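Local coordinates for protein putative mandelate racemase/muconate lactonizing enzyme (PDB 3DDM) that is a putative member of the mandelate racemase/muconate lactonizing enzyme family, with an enolase-type N-terminal domain joined to a TIM-barrel-like domain, at residues Gln91-Ala94 with His95-Arg99; Thr107-Pro110 with Gly111-Ala114; Ala261-Ala264 with Ala265-Ala269. The protein carries 1 engineered substitution. All coordinates share one frame; numbering follows the deposited sequence.

Contact 1 (Gln91-Ala94 with His95-Arg99); sequences QAFA and HLEAR
F93 and E97 face each other across one turn of helix 89-98, where four successive i to i+4 backbone hydrogen bonds join 91-94 to 95-99: H95 N to Q91 O, L96 N to A92 O, E97 N to F93 O at 3.1 Å, and A98 N to A94 O. Beside the bond between E97 N and F93 O the two side chains stack. F93 carries CG anti to its backbone N (chi1 175°), which leans the ring along the helix toward the next turn, and the extended chain of E97 runs out over one face of it. E97 CG makes a CH-pi contact, 4.2 Å from the ring centroid and shifted toward the rim. Farther along, E97 CD comes to 3.4 Å from F93 CZ, and OE1 lies 3.5 Å from F93 CE2. Ring and carboxylate planes are 25° apart, so the acid group is stacked, slightly tilted, over the CZ end of the ring. E97 OE2 also accepts a weak hydrogen bond from W285 NE1. Within 95-99, R99 CG lies over the rim of the H95 ring. This is ordinary alpha-helical i to i+4 packing. A92, F93 and L96 turn against L124, I117 and D121 of helix 110-131, L96 also meets L80 and L81 of helix 65-81, and the contact thereby seats helix 89-98 against two other helices of the N-terminal domain.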
loop_
_atom_site.group_PDB
_atom_site.type_symbol
_atom_site.label_atom_id
_atom_site.label_comp_id
_atom_site.label_asym_id
_atom_site.label_seq_id
_atom_site.Cartn_x
_atom_site.Cartn_y
_atom_site.Cartn_z
ATOM N N GLN A 91 3.612 20.445 12.114
ATOM C CA GLN A 91 2.166 20.465 12.255
ATOM C C GLN A 91 1.463 20.024 10.966
ATOM O O GLN A 91 0.465 19.307 11.015
ATOM C CB GLN A 91 1.706 21.861 12.661
ATOM C CG GLN A 91 0.209 21.996 12.798
ATOM C CD GLN A 91 -0.213 23.368 13.285
ATOM O OE1 GLN A 91 0.001 23.716 14.444
ATOM N NE2 GLN A 91 -0.809 24.161 12.396
ATOM N N ALA A 92 1.973 20.448 9.813
ATOM C CA ALA A 92 1.376 20.060 8.533
ATOM C C ALA A 92 1.579 18.559 8.346
ATOM O O ALA A 92 0.760 17.877 7.740
ATOM C CB ALA A 92 2.030 20.828 7.379
ATOM N N PHE A 93 2.683 18.043 8.868
ATOM C CA PHE A 93 2.957 16.629 8.749
ATOM C C PHE A 93 1.922 15.840 9.548
ATOM O O PHE A 93 1.293 14.912 9.033
ATOM C CB PHE A 93 4.353 16.323 9.271
ATOM C CG PHE A 93 4.673 14.864 9.295
ATOM C CD1 PHE A 93 4.675 14.118 8.111
ATOM C CD2 PHE A 93 4.956 14.219 10.499
ATOM C CE1 PHE A 93 4.953 12.745 8.129
ATOM C CE2 PHE A 93 5.238 12.847 10.528
ATOM C CZ PHE A 93 5.234 12.110 9.341
ATOM N N ALA A 94 1.740 16.220 10.810
ATOM C CA ALA A 94 0.782 15.544 11.672
ATOM C C ALA A 94 -0.644 15.675 11.137
ATOM O O ALA A 94 -1.487 14.808 11.370
ATOM C CB ALA A 94 0.865 16.104 13.088
ATOM N N HIS A 95 -0.922 16.753 10.419
ATOM C CA HIS A 95 -2.261 16.935 9.894
ATOM C C HIS A 95 -2.489 15.970 8.741
ATOM O O HIS A 95 -3.534 15.324 8.666
ATOM C CB HIS A 95 -2.467 18.380 9.430
ATOM C CG HIS A 95 -3.841 18.655 8.903
ATOM N ND1 HIS A 95 -4.083 18.984 7.585
ATOM C CD2 HIS A 95 -5.049 18.648 9.516
ATOM C CE1 HIS A 95 -5.380 19.168 7.408
ATOM N NE2 HIS A 95 -5.988 18.969 8.564
ATOM N N LEU A 96 -1.496 15.856 7.858
ATOM C CA LEU A 96 -1.602 14.984 6.696
ATOM C C LEU A 96 -1.713 13.518 7.050
ATOM O O LEU A 96 -2.450 12.779 6.392
ATOM C CB LEU A 96 -0.426 15.204 5.743
ATOM C CG LEU A 96 -0.435 16.552 5.024
ATOM C CD1 LEU A 96 0.630 16.548 3.953
ATOM C CD2 LEU A 96 -1.807 16.808 4.410
ATOM N N GLU A 97 -0.987 13.089 8.080
ATOM C CA GLU A 97 -1.069 11.694 8.501
ATOM C C GLU A 97 -2.474 11.412 9.029
ATOM O O GLU A 97 -3.150 10.486 8.569
ATOM C CB GLU A 97 -0.039 11.369 9.591
ATOM C CG GLU A 97 1.391 11.260 9.093
ATOM C CD GLU A 97 2.293 10.468 10.044
ATOM O OE1 GLU A 97 2.422 10.865 11.228
ATOM O OE2 GLU A 97 2.878 9.443 9.607
ATOM N N ALA A 98 -2.916 12.232 9.978
ATOM C CA ALA A 98 -4.233 12.075 10.588
ATOM C C ALA A 98 -5.381 12.121 9.586
ATOM O O ALA A 98 -6.329 11.339 9.683
ATOM C CB ALA A 98 -4.441 13.145 11.658
ATOM N N ARG A 99 -5.295 13.034 8.628
ATOM C CA ARG A 99 -6.346 13.180 7.636
ATOM C C ARG A 99 -6.307 12.141 6.516
ATOM O O ARG A 99 -7.145 12.182 5.616
ATOM C CB ARG A 99 -6.310 14.595 7.038
ATOM C CG ARG A 99 -6.630 15.714 8.034
ATOM C CD ARG A 99 -8.093 15.678 8.455
ATOM N NE ARG A 99 -8.961 15.912 7.303
ATOM C CZ ARG A 99 -9.452 17.101 6.956
ATOM N NH1 ARG A 99 -9.165 18.176 7.694
ATOM N NH2 ARG A 99 -10.208 17.220 5.858
#

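Contact 2 (Thr107-Pro110 with Gly111-Ala114); sequences TGEP and GPLA
E109 and P112 meet at the N-terminus of helix 110-131, where E109 is the N-cap residue. Starting at the root of the E109 side chain, CB packs on the proline ring, 3.9 Å from P112 CD. Beyond it, CG is anti to the carbonyl carbon (chi1 -68°), which sends the extended remainder of the chain across the P112 ring at about a right angle. This brings OE1, at the tip, to 3.7 Å from P112 CB, so the ring touches the glutamate at its root and at one carboxylate oxygen. The acid group finds its strongest partner elsewhere: OE1 is hydrogen-bonded to H68 NE2, while OE2 forms a salt bridge with R69 NH2 of the second subunit. These two partners would be expected to favour the ionised form of this buried acid.

The backbone of E109 takes part as well. Its carbonyl oxygen receives a weak hydrogen bond of 3.4 Å from L113 N, and L113 CB and CD1 lie beside the same oxygen. One residue on, A114 N donates to P110 O at 3.1 Å. Before the cap, E109 N makes a weak bond to T107 OG1, which also pairs with L103 O, and G108 turns the chain with positive phi. The contact is thus a short junction between helix 101-107 and helix 110-131. E109 and P112 rest on L72 of helix 65-81, and the second subunit packs on this junction, its Q115 NE2 hydrogen-bonded to T107 O.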
loop_
_atom_site.group_PDB
_atom_site.type_symbol
_atom_site.label_atom_id
_atom_site.label_comp_id
_atom_site.label_asym_id
_atom_site.label_seq_id
_atom_site.Cartn_x
_atom_site.Cartn_y
_atom_site.Cartn_z
ATOM N N THR A 107 -7.542 1.560 1.408
ATOM C CA THR A 107 -6.854 1.203 0.189
ATOM C C THR A 107 -5.639 0.316 0.362
ATOM O O THR A 107 -5.174 -0.294 -0.605
ATOM C CB THR A 107 -6.414 2.471 -0.539
ATOM O OG1 THR A 107 -5.438 3.155 0.252
ATOM C CG2 THR A 107 -7.595 3.404 -0.732
ATOM N N GLY A 108 -5.119 0.243 1.581
ATOM C CA GLY A 108 -3.941 -0.566 1.805
ATOM C C GLY A 108 -2.730 0.086 1.161
ATOM O O GLY A 108 -1.834 -0.599 0.649
ATOM N N GLU A 109 -2.711 1.419 1.174
ATOM C CA GLU A 109 -1.606 2.193 0.614
ATOM C C GLU A 109 -0.878 3.004 1.692
ATOM O O GLU A 109 -0.689 4.205 1.557
ATOM C CB GLU A 109 -2.111 3.122 -0.494
ATOM C CG GLU A 109 -2.588 2.377 -1.735
ATOM C CD GLU A 109 -2.920 3.295 -2.913
ATOM O OE1 GLU A 109 -2.302 4.375 -3.014
ATOM O OE2 GLU A 109 -3.782 2.925 -3.746
ATOM N N PRO A 110 -0.455 2.348 2.785
ATOM C CA PRO A 110 0.242 3.115 3.817
ATOM C C PRO A 110 1.571 3.633 3.276
ATOM O O PRO A 110 2.082 4.663 3.732
ATOM C CB PRO A 110 0.433 2.094 4.930
ATOM C CG PRO A 110 0.620 0.813 4.168
ATOM C CD PRO A 110 -0.457 0.907 3.111
ATOM N N GLY A 111 2.112 2.907 2.298
ATOM C CA GLY A 111 3.380 3.267 1.679
ATOM C C GLY A 111 3.302 4.464 0.745
ATOM O O GLY A 111 3.938 5.485 0.998
ATOM N N PRO A 112 2.544 4.369 -0.358
ATOM C CA PRO A 112 2.428 5.490 -1.294
ATOM C C PRO A 112 2.106 6.798 -0.571
ATOM O O PRO A 112 2.728 7.835 -0.825
ATOM C CB PRO A 112 1.296 5.047 -2.212
ATOM C CG PRO A 112 1.507 3.575 -2.276
ATOM C CD PRO A 112 1.772 3.208 -0.836
ATOM N N LEU A 113 1.134 6.744 0.336
ATOM C CA LEU A 113 0.744 7.925 1.098
ATOM C C LEU A 113 1.867 8.442 1.998
ATOM O O LEU A 113 2.117 9.643 2.041
ATOM C CB LEU A 113 -0.489 7.615 1.944
ATOM C CG LEU A 113 -1.822 7.525 1.207
ATOM C CD1 LEU A 113 -2.822 6.784 2.084
ATOM C CD2 LEU A 113 -2.314 8.923 0.848
ATOM N N ALA A 114 2.538 7.553 2.723
ATOM C CA ALA A 114 3.626 7.995 3.594
ATOM C C ALA A 114 4.712 8.679 2.770
ATOM O O ALA A 114 5.241 9.735 3.150
ATOM C CB ALA A 114 4.215 6.826 4.334
#

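Contact 3 (Ala261-Ala264 with Ala265-Ala269); sequences AGVA and AFETA
The first turn of helix 263-272, part of the beta-alpha-beta unit made with strands 254-256 and 275-278 in the TIM-barrel-like domain, holds this contact, with G262 at the N-cap. A261, just ahead of the helix, meets A265 in its first turn, A265 CB lying 3.2 Å from A261 O. G262 has a positive phi of 93° with an extended psi, a conformation suited to glycine. Its carbonyl accepts a weak hydrogen bond from F266 N, and the same oxygen sits at the edge of the F266 ring, near its plane and 3.3 Å from CD2. The buried ring goes on to touch I260 and P280 in the flanking loops.

Along the exposed side, V263 and E267 lie side by side and point the same way. E267 N donates to V263 O at 3.2 Å, and the branch V263 CG2 comes within 4.0 Å of E267 OE2.

T268 grips the next carbonyl twice. With OG1 set beside the backbone N (chi1 -66°), its hydroxyl curls back along the helix to the preceding turn. A264 O accepts from T268 N at 3.2 Å and from T268 OG1 at 3.1 Å, the two donors reaching it from opposite faces of the carbonyl plane.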
loop_
_atom_site.group_PDB
_atom_site.type_symbol
_atom_site.label_atom_id
_atom_site.label_comp_id
_atom_site.label_asym_id
_atom_site.label_seq_id
_atom_site.Cartn_x
_atom_site.Cartn_y
_atom_site.Cartn_z
ATOM N N ALA A 261 8.509 2.262 9.019
ATOM C CA ALA A 261 7.862 3.561 8.871
ATOM C C ALA A 261 6.957 3.837 10.060
ATOM O O ALA A 261 6.404 2.914 10.654
ATOM C CB ALA A 261 7.051 3.595 7.593
ATOM N N GLY A 262 6.801 5.105 10.414
ATOM C CA GLY A 262 5.949 5.424 11.541
ATOM C C GLY A 262 6.724 5.527 12.839
ATOM O O GLY A 262 7.729 4.846 13.045
ATOM N N VAL A 263 6.234 6.387 13.722
ATOM C CA VAL A 263 6.867 6.626 15.008
ATOM C C VAL A 263 6.867 5.393 15.901
ATOM O O VAL A 263 7.870 5.085 16.545
ATOM C CB VAL A 263 6.165 7.783 15.733
ATOM C CG1 VAL A 263 4.641 7.585 15.638
ATOM C CG2 VAL A 263 6.618 7.845 17.181
ATOM N N ALA A 264 5.743 4.687 15.945
ATOM C CA ALA A 264 5.650 3.486 16.770
ATOM C C ALA A 264 6.608 2.376 16.323
ATOM O O ALA A 264 7.146 1.649 17.155
ATOM C CB ALA A 264 4.224 2.961 16.769
ATOM N N ALA A 265 6.826 2.240 15.019
ATOM C CA ALA A 265 7.708 1.187 14.522
ATOM C C ALA A 265 9.164 1.401 14.922
ATOM O O ALA A 265 9.875 0.445 15.239
ATOM C CB ALA A 265 7.589 1.067 13.008
ATOM N N PHE A 266 9.610 2.652 14.914
ATOM C CA PHE A 266 10.981 2.950 15.301
ATOM C C PHE A 266 11.181 2.780 16.806
ATOM O O PHE A 266 12.247 2.336 17.241
ATOM C CB PHE A 266 11.377 4.357 14.836
ATOM C CG PHE A 266 11.820 4.402 13.400
ATOM C CD1 PHE A 266 13.075 3.926 13.036
ATOM C CD2 PHE A 266 10.947 4.816 12.401
ATOM C CE1 PHE A 266 13.453 3.852 11.695
ATOM C CE2 PHE A 266 11.313 4.745 11.056
ATOM C CZ PHE A 266 12.569 4.258 10.703
ATOM N N GLU A 267 10.162 3.109 17.601
ATOM C CA GLU A 267 10.281 2.936 19.049
ATOM C C GLU A 267 10.477 1.444 19.341
ATOM O O GLU A 267 11.262 1.062 20.218
ATOM C CB GLU A 267 9.031 3.447 19.775
ATOM C CG GLU A 267 8.752 4.934 19.600
ATOM C CD GLU A 267 7.516 5.390 20.375
ATOM O OE1 GLU A 267 6.551 4.595 20.479
ATOM O OE2 GLU A 267 7.506 6.544 20.864
ATOM N N THR A 268 9.761 0.606 18.594
ATOM C CA THR A 268 9.861 -0.837 18.747
ATOM C C THR A 268 11.271 -1.306 18.410
ATOM O O THR A 268 11.857 -2.107 19.138
ATOM C CB THR A 268 8.871 -1.558 17.825
ATOM O OG1 THR A 268 7.537 -1.259 18.247
ATOM C CG2 THR A 268 9.102 -3.068 17.851
ATOM N N ALA A 269 11.806 -0.807 17.300
ATOM C CA ALA A 269 13.150 -1.169 16.880
ATOM C C ALA A 269 14.133 -0.708 17.945
ATOM O O ALA A 269 15.046 -1.438 18.328
ATOM C CB ALA A 269 13.473 -0.513 15.548
#

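In the fold
Each contact is local, between residues three to five apart, within or at the start of a helix, but the settings differ. Contact 2 is the buried one, wedged between helices and the second subunit, and its carboxylate is tied up in polar bonds. Contact 1 is partly buried and contact 3 lies largely on the surface; neither touches the other subunit. Contacts 1 and 2 belong to the N-terminal domain, their centres about 14 Å apart, and both rest on helix 65-81; contact 3 belongs to the barrel domain. Glutamate recurs with changing company: over an aromatic face in contact 1, across a proline in contact 2, beside a valine in contact 3. W285 meets both E97 and A261, bridging contacts 1 and 3.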